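Local coordinates for protein dermonecrotic toxin (Pasteurella multocida, PDB 2EBF) that forms the C-terminal region of a mitogenic dermonecrotic toxin that induces bone resorption and is associated with the severe progressive form of atrophic rhinitis in pigs, at residues A[383-386]-A[387-391]; A[424-427]-A[428-432]; A[446-449]-A[450-453]. All coordinates share one frame; numbering follows the deposited sequence.

Interaction 1. Residues A[383-386]-A[387-391]; sequences DFFL and NNLTT
L389 reaches back to F385 across the break where helix 379-387 ends and helix 389-394 begins. Going outward along L389, CB lies 3.4 Å from L386 O, against the last carbonyls of the first helix. CG stands anti to the backbone N (chi1 -180°), and from there one branch swings to the aromatic side: CD1 meets F385 CZ at 3.6 Å and also touches CE1, approaching the far end of the ring obliquely. The other branch, CD2, turns to S449 of helix 442-452 and to N453 just after it. In F385 too CG is anti to N (chi1 173°), which carries the ring out from the helix flank to where L389 CD1 can meet it; the ring also packs on F392 and, edge-to-face, on F501. On another side of the turn the amide of N388 covers one face of the F384 ring, over its centre, with the two planes 49° apart. Which amide atom faces the ring is doubtful, since this group is probably modelled turned over. F384 also meets W537.

The backbone makes the change of direction. N387 N still gives D383 O a normal helical bond of 2.8 Å. One residue on, N388 N bonds F385 O at 3.0 Å, well above that carbonyl's plane, and keeps only a weak link to F384 O at 3.1 Å. L389 N then has a weak bond to L386 O at 3.3 Å. The bonding thus tightens from four-residue to three-residue spacing just where N388 leaves helical angles. Chemically, the backbone bonds at this break in the C2 domain are weak or poorly directed, so the aliphatic-aromatic packing of F385 on L389 probably carries a larger share of what joins the two helices on the buried side.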
loop_
_atom_site.group_PDB
_atom_site.type_symbol
_atom_site.label_atom_id
_atom_site.label_comp_id
_atom_site.label_asym_id
_atom_site.label_seq_id
_atom_site.Cartn_x
_atom_site.Cartn_y
_atom_site.Cartn_z
ATOM N N ASP A 383 -23.069 -27.503 -2.798
ATOM C CA ASP A 383 -24.172 -28.435 -3.072
ATOM C C ASP A 383 -25.534 -27.886 -2.645
ATOM O O ASP A 383 -26.516 -28.029 -3.377
ATOM C CB ASP A 383 -23.911 -29.798 -2.431
ATOM C CG ASP A 383 -22.816 -30.582 -3.142
ATOM O OD1 ASP A 383 -22.663 -30.441 -4.376
ATOM O OD2 ASP A 383 -22.111 -31.356 -2.470
ATOM N N PHE A 384 -25.592 -27.258 -1.469
ATOM C CA PHE A 384 -26.816 -26.591 -1.007
ATOM C C PHE A 384 -27.273 -25.507 -1.986
ATOM O O PHE A 384 -28.452 -25.418 -2.331
ATOM C CB PHE A 384 -26.610 -25.968 0.382
ATOM C CG PHE A 384 -27.803 -25.202 0.873
ATOM C CD1 PHE A 384 -27.933 -23.843 0.607
ATOM C CD2 PHE A 384 -28.811 -25.846 1.583
ATOM C CE1 PHE A 384 -29.043 -23.143 1.040
ATOM C CE2 PHE A 384 -29.925 -25.149 2.024
ATOM C CZ PHE A 384 -30.046 -23.800 1.747
ATOM N N PHE A 385 -26.331 -24.671 -2.411
ATOM C CA PHE A 385 -26.618 -23.617 -3.377
ATOM C C PHE A 385 -27.187 -24.226 -4.667
ATOM O O PHE A 385 -28.258 -23.828 -5.146
ATOM C CB PHE A 385 -25.348 -22.795 -3.659
ATOM C CG PHE A 385 -25.517 -21.803 -4.759
ATOM C CD1 PHE A 385 -24.893 -21.996 -5.989
ATOM C CD2 PHE A 385 -26.336 -20.690 -4.584
ATOM C CE1 PHE A 385 -25.071 -21.091 -7.018
ATOM C CE2 PHE A 385 -26.520 -19.777 -5.622
ATOM C CZ PHE A 385 -25.882 -19.974 -6.832
ATOM N N LEU A 386 -26.487 -25.222 -5.203
ATOM C CA LEU A 386 -26.924 -25.866 -6.445
ATOM C C LEU A 386 -28.291 -26.530 -6.307
ATOM O O LEU A 386 -29.101 -26.462 -7.229
ATOM C CB LEU A 386 -25.870 -26.856 -6.965
ATOM C CG LEU A 386 -24.520 -26.227 -7.336
ATOM C CD1 LEU A 386 -23.554 -27.266 -7.830
ATOM C CD2 LEU A 386 -24.704 -25.131 -8.372
ATOM N N ASN A 387 -28.545 -27.146 -5.153
ATOM C CA ASN A 387 -29.853 -27.765 -4.870
ATOM C C ASN A 387 -31.014 -26.774 -4.801
ATOM O O ASN A 387 -32.169 -27.151 -4.984
ATOM C CB ASN A 387 -29.799 -28.573 -3.571
ATOM C CG ASN A 387 -29.001 -29.855 -3.714
ATOM O OD1 ASN A 387 -28.555 -30.432 -2.722
ATOM N ND2 ASN A 387 -28.802 -30.299 -4.950
ATOM N N ASN A 388 -30.695 -25.510 -4.538
ATOM C CA ASN A 388 -31.698 -24.461 -4.453
ATOM C C ASN A 388 -31.528 -23.404 -5.534
ATOM O O ASN A 388 -32.097 -22.318 -5.443
ATOM C CB ASN A 388 -31.664 -23.820 -3.063
ATOM C CG ASN A 388 -32.066 -24.792 -1.978
ATOM O OD1 ASN A 388 -31.221 -25.293 -1.254
ATOM N ND2 ASN A 388 -33.361 -25.096 -1.894
ATOM N N LEU A 389 -30.760 -23.738 -6.568
ATOM C CA LEU A 389 -30.372 -22.764 -7.588
ATOM C C LEU A 389 -31.554 -22.064 -8.269
ATOM O O LEU A 389 -31.543 -20.842 -8.455
ATOM C CB LEU A 389 -29.455 -23.416 -8.622
ATOM C CG LEU A 389 -28.945 -22.535 -9.765
ATOM C CD1 LEU A 389 -28.135 -21.352 -9.233
ATOM C CD2 LEU A 389 -28.127 -23.360 -10.741
ATOM N N THR A 390 -32.576 -22.836 -8.616
ATOM C CA THR A 390 -33.762 -22.312 -9.285
ATOM C C THR A 390 -34.360 -21.150 -8.508
ATOM O O THR A 390 -34.825 -20.171 -9.095
ATOM C CB THR A 390 -34.823 -23.418 -9.453
ATOM O OG1 THR A 390 -34.315 -24.411 -10.347
ATOM C CG2 THR A 390 -36.152 -22.866 -10.015
ATOM N N THR A 391 -34.338 -21.271 -7.182
ATOM C CA THR A 391 -34.957 -20.299 -6.303
ATOM C C THR A 391 -34.132 -19.016 -6.276
ATOM O O THR A 391 -34.690 -17.917 -6.258
ATOM C CB THR A 391 -35.156 -20.897 -4.885
ATOM O OG1 THR A 391 -35.859 -22.147 -5.006
ATOM C CG2 THR A 391 -35.957 -19.951 -3.992
#

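Interaction 2. Residues A[424-427]-A[428-432]; sequences WKTL and DAMLF
W424 brings the six-membered part of its indole obliquely to D428, one turn further along helix 425-434. CZ3 is 3.6 Å from D428 CB and 3.6 Å from D428 OD1, with ring and carboxylate planes 70° apart. The ring gets there because W424, at the N-cap position, holds CG between its backbone N and carbonyl carbon (chi1 52°). Further along, L431 CD1 sits 4.3 Å from both W424 CZ3 and L427 CG, closing a small apolar patch. On a different face T426 and M430 run side by side, and CG2 of T426 meets CE of M430 at 3.9 Å.

Beneath these lies a regular alpha-helical backbone: D428 N to W424 O, A429 N to K425 O, M430 N to T426 O and L431 N to L427 O are all 2.8 Å.

Outside that shell, other elements fix the groups. D428 OD1 makes a salt bridge to R444 of helix 442-452 and OD2 a hydrogen bond to Y285, so the carboxylate is held at both oxygens. F417 meets the W424 ring edge-to-face, and E413 OE1 accepts from L427 N in the first turn, where its negative charge probably suits the helix start. The leucines pack on L447 of helix 442-452. Since the OD1 that touches the indole is also the one paired with R444, the charge beside the ring is probably neutralised.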
loop_
_atom_site.group_PDB
_atom_site.type_symbol
_atom_site.label_atom_id
_atom_site.label_comp_id
_atom_site.label_asym_id
_atom_site.label_seq_id
_atom_site.Cartn_x
_atom_site.Cartn_y
_atom_site.Cartn_z
ATOM N N TRP A 424 -9.327 -23.741 -21.987
ATOM C CA TRP A 424 -9.358 -23.465 -20.546
ATOM C C TRP A 424 -8.664 -24.573 -19.748
ATOM O O TRP A 424 -9.149 -24.992 -18.694
ATOM C CB TRP A 424 -10.795 -23.235 -20.049
ATOM C CG TRP A 424 -11.783 -24.318 -20.425
ATOM C CD1 TRP A 424 -12.381 -24.494 -21.639
ATOM C CD2 TRP A 424 -12.296 -25.354 -19.573
ATOM N NE1 TRP A 424 -13.229 -25.576 -21.603
ATOM C CE2 TRP A 424 -13.197 -26.123 -20.347
ATOM C CE3 TRP A 424 -12.087 -25.706 -18.229
ATOM C CZ2 TRP A 424 -13.882 -27.222 -19.826
ATOM C CZ3 TRP A 424 -12.773 -26.800 -17.710
ATOM C CH2 TRP A 424 -13.657 -27.547 -18.511
ATOM N N LYS A 425 -7.514 -25.026 -20.250
ATOM C CA LYS A 425 -6.778 -26.140 -19.644
ATOM C C LYS A 425 -6.238 -25.809 -18.248
ATOM O O LYS A 425 -6.295 -26.645 -17.342
ATOM C CB LYS A 425 -5.645 -26.633 -20.564
ATOM C CG LYS A 425 -6.075 -27.132 -21.955
ATOM C CD LYS A 425 -6.820 -28.467 -21.904
ATOM C CE LYS A 425 -7.293 -28.921 -23.295
ATOM N NZ LYS A 425 -6.156 -29.272 -24.206
ATOM N N THR A 426 -5.712 -24.597 -18.079
ATOM C CA THR A 426 -5.226 -24.146 -16.764
ATOM C C THR A 426 -6.364 -24.098 -15.748
ATOM O O THR A 426 -6.245 -24.628 -14.639
ATOM C CB THR A 426 -4.525 -22.776 -16.847
ATOM O OG1 THR A 426 -3.462 -22.852 -17.803
ATOM C CG2 THR A 426 -3.947 -22.373 -15.490
ATOM N N LEU A 427 -7.471 -23.484 -16.146
ATOM C CA LEU A 427 -8.709 -23.523 -15.369
ATOM C C LEU A 427 -9.096 -24.964 -14.992
ATOM O O LEU A 427 -9.334 -25.268 -13.813
ATOM C CB LEU A 427 -9.835 -22.827 -16.146
ATOM C CG LEU A 427 -11.256 -22.803 -15.552
ATOM C CD1 LEU A 427 -11.280 -22.100 -14.193
ATOM C CD2 LEU A 427 -12.249 -22.166 -16.523
ATOM N N ASP A 428 -9.118 -25.850 -15.989
ATOM C CA ASP A 428 -9.471 -27.257 -15.795
ATOM C C ASP A 428 -8.567 -27.918 -14.757
ATOM O O ASP A 428 -9.051 -28.588 -13.837
ATOM C CB ASP A 428 -9.398 -28.006 -17.135
ATOM C CG ASP A 428 -9.964 -29.417 -17.060
ATOM O OD1 ASP A 428 -10.984 -29.638 -16.366
ATOM O OD2 ASP A 428 -9.387 -30.315 -17.709
ATOM N N ALA A 429 -7.258 -27.711 -14.900
ATOM C CA ALA A 429 -6.280 -28.235 -13.956
ATOM C C ALA A 429 -6.518 -27.673 -12.562
ATOM O O ALA A 429 -6.464 -28.406 -11.564
ATOM C CB ALA A 429 -4.871 -27.902 -14.417
ATOM N N MET A 430 -6.786 -26.370 -12.495
ATOM C CA MET A 430 -7.041 -25.718 -11.212
ATOM C C MET A 430 -8.301 -26.275 -10.542
ATOM O O MET A 430 -8.313 -26.507 -9.322
ATOM C CB MET A 430 -7.104 -24.196 -11.374
ATOM C CG MET A 430 -5.741 -23.551 -11.643
ATOM S SD MET A 430 -5.817 -21.760 -11.462
ATOM C CE MET A 430 -4.123 -21.265 -11.760
ATOM N N LEU A 431 -9.339 -26.526 -11.338
ATOM C CA LEU A 431 -10.558 -27.173 -10.824
ATOM C C LEU A 431 -10.290 -28.565 -10.256
ATOM O O LEU A 431 -10.795 -28.901 -9.183
ATOM C CB LEU A 431 -11.665 -27.232 -11.882
ATOM C CG LEU A 431 -12.279 -25.901 -12.342
ATOM C CD1 LEU A 431 -13.196 -26.124 -13.535
ATOM C CD2 LEU A 431 -13.024 -25.173 -11.219
ATOM N N PHE A 432 -9.484 -29.363 -10.964
ATOM C CA PHE A 432 -9.086 -30.681 -10.467
ATOM C C PHE A 432 -8.425 -30.591 -9.108
ATOM O O PHE A 432 -8.692 -31.410 -8.225
ATOM C CB PHE A 432 -8.139 -31.387 -11.443
ATOM C CG PHE A 432 -8.836 -32.249 -12.439
ATOM C CD1 PHE A 432 -8.604 -32.087 -13.796
ATOM C CD2 PHE A 432 -9.751 -33.214 -12.021
ATOM C CE1 PHE A 432 -9.255 -32.887 -14.729
ATOM C CE2 PHE A 432 -10.417 -34.019 -12.946
ATOM C CZ PHE A 432 -10.160 -33.859 -14.305
#

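Interaction 3. Residues A[446-449]-A[450-453]; sequences LLQS and AKDN
A450 N donates to L446 O at 3.2 Å in the C-terminal turn of helix 442-452, an alpha-helix of the C2 domain that packs against edge strand 456-461. That oxygen takes a second, shorter bond from S449 OG at 2.7 Å, from the same face of the carbonyl; the serine hydroxyl can fold back this way because OG sits between its own N and carbonyl carbon (chi1 77°). The A450 methyl, CB, lies against L447 O and also touches F457 on the strand.

K451 continues the helical pattern with N to L447 O, a rather long 3.3 Å. Its side chain starts out extended and then bends in its outer half, lying alongside Q448, and both residues rest on F417 of helix 407-418.

D452 N bonds Q448 O at 3.0 Å, nearly straight. Its carboxylate bends over the same carbonyl, with CG 3.2 Å from Q448 O, and crosses the Q448 amide with the planes 33° apart. The amide is probably modelled turned over, so how its polar atoms pair with the acid remains doubtful.

N453 is where the backbone leaves helical angles, and it finishes the turn with two grips on one acceptor. Its backbone N reaches S449 O at 2.9 Å in a bent bond (135° at the hydrogen) that keeps the four-residue spacing of an alpha-helix, while the side chain curls back beside it. The result is a doubly held carbonyl at the helix end: N453 ND2 donates to S449 O at 2.7 Å, with that oxygen lying close to the plane of the asparagine amide.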
loop_
_atom_site.group_PDB
_atom_site.type_symbol
_atom_site.label_atom_id
_atom_site.label_comp_id
_atom_site.label_asym_id
_atom_site.label_seq_id
_atom_site.Cartn_x
_atom_site.Cartn_y
_atom_site.Cartn_z
ATOM N N LEU A 446 -20.307 -26.120 -9.902
ATOM C CA LEU A 446 -20.712 -24.721 -9.732
ATOM C C LEU A 446 -20.485 -23.949 -11.027
ATOM O O LEU A 446 -21.369 -23.236 -11.492
ATOM C CB LEU A 446 -19.900 -24.076 -8.610
ATOM C CG LEU A 446 -20.487 -23.040 -7.649
ATOM C CD1 LEU A 446 -19.410 -22.039 -7.307
ATOM C CD2 LEU A 446 -21.761 -22.338 -8.131
ATOM N N LEU A 447 -19.291 -24.102 -11.600
ATOM C CA LEU A 447 -18.949 -23.477 -12.869
ATOM C C LEU A 447 -19.872 -23.969 -13.978
ATOM O O LEU A 447 -20.344 -23.184 -14.798
ATOM C CB LEU A 447 -17.520 -23.835 -13.262
ATOM C CG LEU A 447 -16.622 -22.803 -13.948
ATOM C CD1 LEU A 447 -15.578 -23.528 -14.782
ATOM C CD2 LEU A 447 -17.371 -21.779 -14.796
ATOM N N GLN A 448 -20.085 -25.282 -14.005
ATOM C CA GLN A 448 -20.949 -25.906 -14.997
ATOM C C GLN A 448 -22.353 -25.299 -14.918
ATOM O O GLN A 448 -22.960 -24.982 -15.948
ATOM C CB GLN A 448 -20.975 -27.427 -14.789
ATOM C CG GLN A 448 -21.620 -28.230 -15.922
ATOM C CD GLN A 448 -21.044 -27.886 -17.281
ATOM O OE1 GLN A 448 -21.724 -27.289 -18.113
ATOM N NE2 GLN A 448 -19.779 -28.236 -17.501
ATOM N N SER A 449 -22.855 -25.114 -13.697
ATOM C CA SER A 449 -24.202 -24.565 -13.504
ATOM C C SER A 449 -24.345 -23.129 -14.019
ATOM O O SER A 449 -25.395 -22.762 -14.547
ATOM C CB SER A 449 -24.640 -24.660 -12.041
ATOM O OG SER A 449 -24.023 -23.654 -11.244
ATOM N N ALA A 450 -23.288 -22.330 -13.871
ATOM C CA ALA A 450 -23.283 -20.946 -14.357
ATOM C C ALA A 450 -23.421 -20.892 -15.880
ATOM O O ALA A 450 -24.130 -20.038 -16.424
ATOM C CB ALA A 450 -22.005 -20.223 -13.905
ATOM N N LYS A 451 -22.741 -21.811 -16.558
ATOM C CA LYS A 451 -22.824 -21.917 -18.008
ATOM C C LYS A 451 -24.223 -22.360 -18.430
ATOM O O LYS A 451 -24.865 -21.690 -19.239
ATOM C CB LYS A 451 -21.767 -22.884 -18.544
ATOM C CG LYS A 451 -21.756 -23.000 -20.070
ATOM C CD LYS A 451 -20.617 -23.885 -20.577
ATOM C CE LYS A 451 -21.045 -25.332 -20.729
ATOM N NZ LYS A 451 -21.523 -25.677 -22.105
ATOM N N ASP A 452 -24.685 -23.470 -17.853
ATOM C CA ASP A 452 -25.985 -24.073 -18.176
ATOM C C ASP A 452 -27.143 -23.122 -17.916
ATOM O O ASP A 452 -28.165 -23.180 -18.600
ATOM C CB ASP A 452 -26.206 -25.353 -17.355
ATOM C CG ASP A 452 -25.241 -26.473 -17.718
ATOM O OD1 ASP A 452 -24.691 -26.475 -18.840
ATOM O OD2 ASP A 452 -25.045 -27.372 -16.871
ATOM N N ASN A 453 -26.983 -22.253 -16.922
ATOM C CA ASN A 453 -28.064 -21.369 -16.508
ATOM C C ASN A 453 -27.884 -19.913 -16.924
ATOM O O ASN A 453 -28.674 -19.054 -16.537
ATOM C CB ASN A 453 -28.304 -21.500 -15.000
ATOM C CG ASN A 453 -28.794 -22.880 -14.614
ATOM O OD1 ASN A 453 -29.984 -23.182 -14.722
ATOM N ND2 ASN A 453 -27.878 -23.732 -14.174
#

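All three are local contacts in the C2 domain: interactions 2 and 3 each lie on one helix or at its end, while interaction 1 bridges two, and helix 442-452 joins them. Interaction 1 packs on that helix through L386 on S449 and F385 on L446; interaction 2 reaches it where L427 and L431 meet L447. Interactions 1 and 2 do not touch, their nearest atoms being about 11 Å apart. Interactions 2 and 3 each bury four touching residues, interaction 1 only F385 and L389, with N387 exposed there and D452 in interaction 3. Interaction 2 is a regular helix start, interaction 3 a helix end closed by side-chain amide bonding, and interaction 1 a break where F385-L389 packing accompanies weakened backbone bonds.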